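Local atomic coordinates of diaminopimelate decarboxylase (PDB entry 7JPJ), a protein that probably catalyses the pyridoxal 5'-phosphate-dependent decarboxylation of diaminopimelate to lysine, working as a dimer. Residues K36-A41 and V415-K420; A112-G117 and E133-K138; Q127-G132 and P187-R192. All blocks are in the same frame, centred on the assembly; numbering follows the deposited sequence.

Contact 1 (K36-A41 and V415-K420); sequences KLEEAA and VDKAGK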
loop_
_atom_site.group_PDB
_atom_site.type_symbol
_atom_site.label_atom_id
_atom_site.label_comp_id
_atom_site.label_asym_id
_atom_site.label_seq_id
_atom_site.Cartn_x
_atom_site.Cartn_y
_atom_site.Cartn_z
ATOM N N LYS A 36 22.536 -14.482 -1.493
ATOM C CA LYS A 36 22.209 -13.555 -0.414
ATOM C C LYS A 36 21.282 -14.187 0.620
ATOM O O LYS A 36 21.291 -13.778 1.787
ATOM C CB LYS A 36 21.585 -12.285 -0.989
ATOM C CG LYS A 36 22.600 -11.248 -1.448
ATOM C CD LYS A 36 23.214 -10.533 -0.258
ATOM C CE LYS A 36 24.346 -9.618 -0.676
ATOM N NZ LYS A 36 24.864 -8.827 0.475
ATOM N N LEU A 37 20.477 -15.173 0.219
ATOM C CA LEU A 37 19.651 -15.881 1.191
ATOM C C LEU A 37 20.490 -16.788 2.082
ATOM O O LEU A 37 20.169 -16.966 3.262
ATOM C CB LEU A 37 18.574 -16.697 0.478
ATOM C CG LEU A 37 17.408 -15.938 -0.158
ATOM C CD1 LEU A 37 16.626 -16.861 -1.072
ATOM C CD2 LEU A 37 16.500 -15.337 0.907
ATOM N N GLU A 38 21.565 -17.363 1.536
ATOM C CA GLU A 38 22.404 -18.267 2.315
ATOM C C GLU A 38 23.196 -17.517 3.379
ATOM O O GLU A 38 23.375 -18.018 4.494
ATOM C CB GLU A 38 23.345 -19.034 1.387
ATOM C CG GLU A 38 23.812 -20.360 1.947
ATOM C CD GLU A 38 24.943 -20.967 1.143
ATOM O OE1 GLU A 38 26.027 -20.349 1.079
ATOM O OE2 GLU A 38 24.751 -22.064 0.579
ATOM N N GLU A 39 23.687 -16.320 3.046
ATOM C CA GLU A 39 24.418 -15.517 4.023
ATOM C C GLU A 39 23.543 -15.160 5.216
ATOM O O GLU A 39 23.988 -15.241 6.366
ATOM C CB GLU A 39 24.955 -14.249 3.361
ATOM C CG GLU A 39 25.737 -14.490 2.081
ATOM C CD GLU A 39 26.213 -13.196 1.438
ATOM O OE1 GLU A 39 25.823 -12.110 1.928
ATOM O OE2 GLU A 39 26.986 -13.267 0.456
ATOM N N ALA A 40 22.296 -14.756 4.963
ATOM C CA ALA A 40 21.411 -14.374 6.057
ATOM C C ALA A 40 20.990 -15.588 6.874
ATOM O O ALA A 40 20.939 -15.524 8.109
ATOM C CB ALA A 40 20.187 -13.642 5.513
ATOM N N ALA A 41 20.691 -16.703 6.204
ATOM C CA ALA A 41 20.300 -17.916 6.913
ATOM C C ALA A 41 21.414 -18.393 7.835
ATOM O O ALA A 41 21.174 -18.710 9.006
ATOM C CB ALA A 41 19.922 -19.008 5.912
ATOM N N VAL A 415 17.708 -16.270 -8.759
ATOM C CA VAL A 415 19.027 -16.359 -9.378
ATOM C C VAL A 415 19.858 -17.348 -8.570
ATOM O O VAL A 415 20.222 -17.076 -7.419
ATOM C CB VAL A 415 19.713 -14.989 -9.459
ATOM C CG1 VAL A 415 20.853 -15.032 -10.455
ATOM C CG2 VAL A 415 18.705 -13.919 -9.853
ATOM N N ASP A 416 20.172 -18.493 -9.176
ATOM C CA ASP A 416 20.855 -19.561 -8.461
ATOM C C ASP A 416 22.325 -19.208 -8.233
ATOM O O ASP A 416 22.838 -18.195 -8.716
ATOM C CB ASP A 416 20.724 -20.891 -9.214
ATOM C CG ASP A 416 21.271 -20.834 -10.637
ATOM O OD1 ASP A 416 22.009 -19.885 -10.982
ATOM O OD2 ASP A 416 20.962 -21.759 -11.420
ATOM N N LYS A 417 23.010 -20.079 -7.490
ATOM C CA LYS A 417 24.409 -19.858 -7.140
ATOM C C LYS A 417 25.318 -19.767 -8.359
ATOM O O LYS A 417 26.487 -19.396 -8.209
ATOM C CB LYS A 417 24.898 -20.985 -6.228
ATOM C CG LYS A 417 24.598 -20.795 -4.752
ATOM C CD LYS A 417 25.574 -21.602 -3.906
ATOM C CE LYS A 417 25.722 -21.039 -2.501
ATOM N NZ LYS A 417 26.165 -19.617 -2.499
ATOM N N ALA A 418 24.821 -20.099 -9.547
ATOM C CA ALA A 418 25.618 -20.071 -10.765
ATOM C C ALA A 418 25.302 -18.880 -11.659
ATOM O O ALA A 418 25.923 -18.736 -12.716
ATOM C CB ALA A 418 25.423 -21.371 -11.551
ATOM N N GLY A 419 24.358 -18.029 -11.271
ATOM C CA GLY A 419 24.012 -16.875 -12.071
ATOM C C GLY A 419 22.922 -17.097 -13.095
ATOM O O GLY A 419 22.699 -16.216 -13.935
ATOM N N LYS A 420 22.243 -18.240 -13.060
ATOM C CA LYS A 420 21.128 -18.510 -13.956
ATOM C C LYS A 420 19.817 -18.072 -13.310
ATOM O O LYS A 420 19.648 -18.148 -12.090
ATOM C CB LYS A 420 21.063 -19.995 -14.314
ATOM C CG LYS A 420 22.405 -20.618 -14.676
ATOM C CD LYS A 420 22.828 -20.274 -16.097
ATOM C CE LYS A 420 24.144 -20.957 -16.464
ATOM N NZ LYS A 420 24.061 -22.442 -16.339
#
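Glu38 and Lys417 meet at roughly a right angle, the carboxylate of the first against the last carbon of the second. Glu38 points its CB at the loop, and with CG anti to the backbone N (chi1 -155°) and an extended chain it delivers the carboxylate there. Lys417 reaches across and bends at chi4 (-57°). The bend turns NZ aside and leaves CE as the nearest atom, 3.4 Å from Glu38 OE2. Glu38 OE1 lies 3.7 Å from Lys417 NZ, a long salt bridge. The ammonium's main partner is Asp35, just before the segment, with Glu38 a more distant second carboxylate; both pairings depend on a less certain NZ position. The contact links helix 34-45, which leads from strand 29-33 into the barrel of this fold-type III enzyme, to the hairpin of strands 412-415 and 421-423 in the beta domain. At the hairpin's tip Asp416 opens a type I turn and makes an Asx turn: its OD1 accepts from Ala418 N (3.2 Å) and from Lys420 N (2.7 Å), on opposite faces of the carboxylate plane. Gly419 suits the turn's last position, where phi is positive and a CB would collide with the carbonyl O of Ala418.

Contact 2 (A112-G117 and E133-K138); sequences ALVDMG and EHYAGK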
loop_
_atom_site.group_PDB
_atom_site.type_symbol
_atom_site.label_atom_id
_atom_site.label_comp_id
_atom_site.label_asym_id
_atom_site.label_seq_id
_atom_site.Cartn_x
_atom_site.Cartn_y
_atom_site.Cartn_z
ATOM N N ALA A 112 -8.600 -26.281 14.062
ATOM C CA ALA A 112 -8.133 -27.208 13.036
ATOM C C ALA A 112 -6.625 -27.109 12.855
ATOM O O ALA A 112 -5.939 -28.129 12.705
ATOM C CB ALA A 112 -8.854 -26.934 11.717
ATOM N N LEU A 113 -6.087 -25.887 12.875
ATOM C CA LEU A 113 -4.647 -25.706 12.726
ATOM C C LEU A 113 -3.890 -26.265 13.925
ATOM O O LEU A 113 -2.865 -26.937 13.759
ATOM C CB LEU A 113 -4.326 -24.224 12.525
ATOM C CG LEU A 113 -5.093 -23.512 11.406
ATOM C CD1 LEU A 113 -4.759 -22.029 11.374
ATOM C CD2 LEU A 113 -4.810 -24.152 10.056
ATOM N N VAL A 114 -4.382 -26.004 15.140
ATOM C CA VAL A 114 -3.705 -26.498 16.337
ATOM C C VAL A 114 -3.676 -28.022 16.343
ATOM O O VAL A 114 -2.699 -28.637 16.788
ATOM C CB VAL A 114 -4.378 -25.935 17.605
ATOM C CG1 VAL A 114 -3.679 -26.450 18.856
ATOM C CG2 VAL A 114 -4.369 -24.417 17.582
ATOM N N ASP A 115 -4.737 -28.654 15.834
ATOM C CA ASP A 115 -4.788 -30.113 15.810
ATOM C C ASP A 115 -3.716 -30.706 14.904
ATOM O O ASP A 115 -3.194 -31.790 15.188
ATOM C CB ASP A 115 -6.172 -30.582 15.368
ATOM C CG ASP A 115 -7.232 -30.329 16.418
ATOM O OD1 ASP A 115 -6.872 -30.182 17.605
ATOM O OD2 ASP A 115 -8.425 -30.283 16.055
ATOM N N MET A 116 -3.375 -30.021 13.813
ATOM C CA MET A 116 -2.349 -30.519 12.908
ATOM C C MET A 116 -0.937 -30.351 13.455
ATOM O O MET A 116 -0.003 -30.929 12.891
ATOM C CB MET A 116 -2.461 -29.822 11.551
ATOM C CG MET A 116 -3.486 -30.441 10.621
ATOM S SD MET A 116 -3.770 -29.445 9.142
ATOM C CE MET A 116 -3.883 -27.803 9.847
ATOM N N GLY A 117 -0.758 -29.581 14.526
ATOM C CA GLY A 117 0.553 -29.419 15.124
ATOM C C GLY A 117 1.054 -27.990 15.133
ATOM O O GLY A 117 2.217 -27.737 15.459
ATOM N N GLU A 133 -11.452 -22.417 26.135
ATOM C CA GLU A 133 -12.809 -22.941 26.004
ATOM C C GLU A 133 -12.831 -24.212 25.164
ATOM O O GLU A 133 -13.601 -25.139 25.443
ATOM C CB GLU A 133 -13.729 -21.883 25.388
ATOM C CG GLU A 133 -14.230 -20.822 26.360
ATOM C CD GLU A 133 -15.061 -19.736 25.681
ATOM O OE1 GLU A 133 -15.541 -18.828 26.394
ATOM O OE2 GLU A 133 -15.234 -19.787 24.443
ATOM N N HIS A 134 -11.988 -24.278 24.134
ATOM C CA HIS A 134 -12.010 -25.413 23.220
ATOM C C HIS A 134 -11.199 -26.593 23.741
ATOM O O HIS A 134 -11.522 -27.744 23.430
ATOM C CB HIS A 134 -11.491 -24.983 21.847
ATOM C CG HIS A 134 -11.788 -25.962 20.755
ATOM N ND1 HIS A 134 -10.944 -27.004 20.441
ATOM C CD2 HIS A 134 -12.839 -26.060 19.906
ATOM C CE1 HIS A 134 -11.459 -27.701 19.443
ATOM N NE2 HIS A 134 -12.609 -27.148 19.100
ATOM N N TYR A 135 -10.155 -26.335 24.526
ATOM C CA TYR A 135 -9.270 -27.368 25.050
ATOM C C TYR A 135 -9.290 -27.383 26.572
ATOM O O TYR A 135 -8.253 -27.496 27.225
ATOM C CB TYR A 135 -7.843 -27.171 24.545
ATOM C CG TYR A 135 -7.707 -27.247 23.043
ATOM C CD1 TYR A 135 -7.925 -28.441 22.369
ATOM C CD2 TYR A 135 -7.351 -26.130 22.299
ATOM C CE1 TYR A 135 -7.802 -28.520 20.995
ATOM C CE2 TYR A 135 -7.224 -26.198 20.925
ATOM C CZ TYR A 135 -7.452 -27.396 20.275
ATOM O OH TYR A 135 -7.325 -27.470 18.903
ATOM N N ALA A 136 -10.482 -27.275 27.154
ATOM C CA ALA A 136 -10.613 -27.135 28.598
ATOM C C ALA A 136 -10.183 -28.412 29.313
ATOM O O ALA A 136 -10.675 -29.504 29.006
ATOM C CB ALA A 136 -12.056 -26.783 28.963
ATOM N N GLY A 137 -9.263 -28.268 30.268
ATOM C CA GLY A 137 -8.791 -29.368 31.090
ATOM C C GLY A 137 -8.247 -30.553 30.319
ATOM O O GLY A 137 -8.846 -31.632 30.338
ATOM N N LYS A 138 -7.107 -30.377 29.647
ATOM C CA LYS A 138 -6.575 -31.431 28.785
ATOM C C LYS A 138 -5.092 -31.769 28.981
ATOM O O LYS A 138 -4.714 -32.924 28.762
ATOM C CB LYS A 138 -6.851 -31.083 27.319
ATOM C CG LYS A 138 -8.214 -31.586 26.854
ATOM C CD LYS A 138 -8.536 -31.188 25.424
ATOM C CE LYS A 138 -9.958 -31.605 25.053
ATOM N NZ LYS A 138 -10.200 -33.063 25.268
#
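Tyr135 turns CG opposite its own carbonyl carbon (chi1 -61°), which carries the ring toward helix 110-116, and Asp115 adopts the same kind of rotamer (chi1 -71°), swinging its carboxylate round to the phenol. The two helices involved, 110-116 and 125-134, belong to the outer layer of the TIM barrel and are joined through strand 119-122. Tyr135 is the first residue beyond the helical part of 125-134. Tyrosine suits this place because its long flat ring can be buried beside Phe131 while its hydroxyl spans the gap to the next helix. Val114 supplies the apolar half of the contact: its CB is 3.6 Å from Tyr135 OH, and its CG1, anti to the backbone N, lies 4.1 Å from Tyr135 CE2. The valine and the tyrosine lie alongside each other, running in opposite senses. On the tyrosine's own segment, His134 ND1 lies over one face of the Tyr135 ring, nearer its border than its middle. Asp115, at the exposed side, is the polar half, its carboxylate nearly perpendicular to the ring: Tyr135 OH donates to Asp115 OD1 at 3.0 Å, with OD1 near the plane of the ring and the hydroxyl coming from above the carboxylate plane, 54° out of it.

Contact 3 (Q127-G132 and P187-R192); sequences QLERFG and PDIVER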
loop_
_atom_site.group_PDB
_atom_site.type_symbol
_atom_site.label_atom_id
_atom_site.label_comp_id
_atom_site.label_asym_id
_atom_site.label_seq_id
_atom_site.Cartn_x
_atom_site.Cartn_y
_atom_site.Cartn_z
ATOM N N GLN A 127 -8.126 -14.332 22.966
ATOM C CA GLN A 127 -7.620 -15.497 22.249
ATOM C C GLN A 127 -7.322 -16.644 23.202
ATOM O O GLN A 127 -7.604 -17.808 22.891
ATOM C CB GLN A 127 -6.369 -15.130 21.456
ATOM C CG GLN A 127 -6.623 -14.178 20.312
ATOM C CD GLN A 127 -5.387 -13.951 19.472
ATOM O OE1 GLN A 127 -4.287 -14.362 19.843
ATOM N NE2 GLN A 127 -5.560 -13.297 18.329
ATOM N N LEU A 128 -6.743 -16.336 24.362
ATOM C CA LEU A 128 -6.478 -17.371 25.351
ATOM C C LEU A 128 -7.772 -18.024 25.819
ATOM O O LEU A 128 -7.848 -19.250 25.949
ATOM C CB LEU A 128 -5.715 -16.774 26.533
ATOM C CG LEU A 128 -5.000 -17.746 27.470
ATOM C CD1 LEU A 128 -4.018 -18.602 26.692
ATOM C CD2 LEU A 128 -4.296 -16.984 28.578
ATOM N N GLU A 129 -8.808 -17.220 26.061
ATOM C CA GLU A 129 -10.071 -17.774 26.535
ATOM C C GLU A 129 -10.729 -18.642 25.471
ATOM O O GLU A 129 -11.286 -19.701 25.787
ATOM C CB GLU A 129 -11.007 -16.649 26.972
ATOM C CG GLU A 129 -10.602 -15.982 28.277
ATOM C CD GLU A 129 -11.457 -14.773 28.600
ATOM O OE1 GLU A 129 -12.096 -14.232 27.671
ATOM O OE2 GLU A 129 -11.493 -14.368 29.780
ATOM N N ARG A 130 -10.678 -18.215 24.205
ATOM C CA ARG A 130 -11.213 -19.043 23.128
ATOM C C ARG A 130 -10.437 -20.348 23.003
ATOM O O ARG A 130 -11.026 -21.413 22.777
ATOM C CB ARG A 130 -11.188 -18.269 21.808
ATOM C CG ARG A 130 -12.144 -17.080 21.759
ATOM C CD ARG A 130 -12.031 -16.329 20.441
ATOM N NE ARG A 130 -12.420 -17.164 19.309
ATOM C CZ ARG A 130 -12.231 -16.836 18.035
ATOM N NH1 ARG A 130 -11.655 -15.682 17.721
ATOM N NH2 ARG A 130 -12.618 -17.665 17.073
ATOM N N PHE A 131 -9.112 -20.287 23.153
ATOM C CA PHE A 131 -8.305 -21.502 23.154
ATOM C C PHE A 131 -8.655 -22.386 24.345
ATOM O O PHE A 131 -8.824 -23.603 24.204
ATOM C CB PHE A 131 -6.819 -21.134 23.170
ATOM C CG PHE A 131 -5.897 -22.302 22.970
ATOM C CD1 PHE A 131 -5.519 -22.692 21.697
ATOM C CD2 PHE A 131 -5.399 -23.002 24.057
ATOM C CE1 PHE A 131 -4.663 -23.762 21.511
ATOM C CE2 PHE A 131 -4.549 -24.071 23.877
ATOM C CZ PHE A 131 -4.180 -24.452 22.601
ATOM N N GLY A 132 -8.780 -21.785 25.530
ATOM C CA GLY A 132 -9.088 -22.565 26.718
ATOM C C GLY A 132 -10.488 -23.152 26.700
ATOM O O GLY A 132 -10.711 -24.257 27.200
ATOM N N PRO A 187 -2.993 -15.850 34.774
ATOM C CA PRO A 187 -2.891 -17.162 35.439
ATOM C C PRO A 187 -4.231 -17.736 35.860
ATOM O O PRO A 187 -4.373 -18.963 35.926
ATOM C CB PRO A 187 -1.999 -16.871 36.653
ATOM C CG PRO A 187 -1.216 -15.678 36.263
ATOM C CD PRO A 187 -2.155 -14.845 35.455
ATOM N N ASP A 188 -5.222 -16.887 36.150
ATOM C CA ASP A 188 -6.551 -17.391 36.486
ATOM C C ASP A 188 -7.215 -18.036 35.277
ATOM O O ASP A 188 -7.904 -19.055 35.410
ATOM C CB ASP A 188 -7.423 -16.263 37.037
ATOM C CG ASP A 188 -7.074 -15.898 38.468
ATOM O OD1 ASP A 188 -5.972 -16.266 38.931
ATOM O OD2 ASP A 188 -7.899 -15.235 39.132
ATOM N N ILE A 189 -7.025 -17.455 34.091
ATOM C CA ILE A 189 -7.564 -18.053 32.875
ATOM C C ILE A 189 -6.882 -19.385 32.590
ATOM O O ILE A 189 -7.521 -20.345 32.144
ATOM C CB ILE A 189 -7.420 -17.075 31.696
ATOM C CG1 ILE A 189 -8.108 -15.746 32.021
ATOM C CG2 ILE A 189 -7.998 -17.678 30.425
ATOM C CD1 ILE A 189 -7.624 -14.580 31.185
ATOM N N VAL A 190 -5.575 -19.467 32.856
ATOM C CA VAL A 190 -4.833 -20.703 32.609
ATOM C C VAL A 190 -5.343 -21.819 33.512
ATOM O O VAL A 190 -5.578 -22.948 33.062
ATOM C CB VAL A 190 -3.324 -20.466 32.796
ATOM C CG1 VAL A 190 -2.594 -21.789 32.976
ATOM C CG2 VAL A 190 -2.766 -19.699 31.611
ATOM N N GLU A 191 -5.524 -21.522 34.802
ATOM C CA GLU A 191 -6.037 -22.527 35.727
ATOM C C GLU A 191 -7.482 -22.890 35.404
ATOM O O GLU A 191 -7.884 -24.052 35.547
ATOM C CB GLU A 191 -5.921 -22.023 37.167
ATOM C CG GLU A 191 -6.775 -22.793 38.171
ATOM C CD GLU A 191 -6.597 -22.303 39.596
ATOM O OE1 GLU A 191 -6.750 -23.117 40.532
ATOM O OE2 GLU A 191 -6.313 -21.099 39.777
ATOM N N ARG A 192 -8.275 -21.910 34.960
ATOM C CA ARG A 192 -9.689 -22.154 34.690
ATOM C C ARG A 192 -9.880 -23.238 33.637
ATOM O O ARG A 192 -10.775 -24.082 33.759
ATOM C CB ARG A 192 -10.363 -20.857 34.251
ATOM C CG ARG A 192 -11.875 -20.892 34.307
ATOM C CD ARG A 192 -12.462 -20.035 33.205
ATOM N NE ARG A 192 -13.881 -19.764 33.406
ATOM C CZ ARG A 192 -14.542 -18.798 32.781
ATOM N NH1 ARG A 192 -13.905 -18.014 31.919
ATOM N NH2 ARG A 192 -15.836 -18.614 33.014
#
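Ile189 packs against Leu128 and Glu129 as the main apolar contact of two almost parallel helices. Its CB points at helix 125-134 and splits into two branches. The short branch, CG2, stands anti to the backbone N and makes the closest contact, 3.8 Å to Glu129 CG, and also reaches Leu128 CD2 at 4.2 Å. The longer branch leaves through CG1, opposite the carbonyl carbon (chi1 -57°), and carries CD1 alongside the carboxylate end of Glu129, with Glu129 OE2 4.1 Å away. A beta-branched side chain suits this place, because CG2 can touch both the leucine and the glutamate while CD1 separately follows the glutamate's end. Glu129 crosses Ile189 at about a right angle and packs through its CG, while the carboxylate continues past Ile189 CD1. There the guanidinium of Arg192 lies nearby without contact, and its opposite charge would be expected to favour the glutamate's ionised form. Leu128 CD2 also touches Val190 CG2 at 4.3 Å. Gly132, one turn after Leu128, has no side chain; a CB there would point toward helix 185-192. The segment axes come within 9.8 Å at 10° to each other, an orientation expected of neighbouring helices around a TIM barrel. Beneath them, Leu128 continues inward onto Ala122 of strand 119-122, Val142 of strand 141-147 and the loop residue Leu195, while Phe131 packs on Leu120 and Val142 and on Phe110 of helix 110-116.

In the fold
Contacts 2 and 3 form one continuous patch on the barrel's outer layer. Their centres are 12 Å apart, both use helix 125-134, and they touch where Val114 CG1 lies 3.9 Å from Phe131 CE1. In this way helices 110-116, 125-134 and 185-192 are packed side by side. Contact 1 is far off, its centre 39 Å from that of contact 2 and 44 Å from that of contact 3, at the junction of barrel and beta domain. Its segments are 374 residues apart in sequence and embrace the other two contacts. None of the three adjoins the D-lysine pocket, which includes Lys240, Val241, Arg243 and Arg321, or the predicted proton donor Cys357.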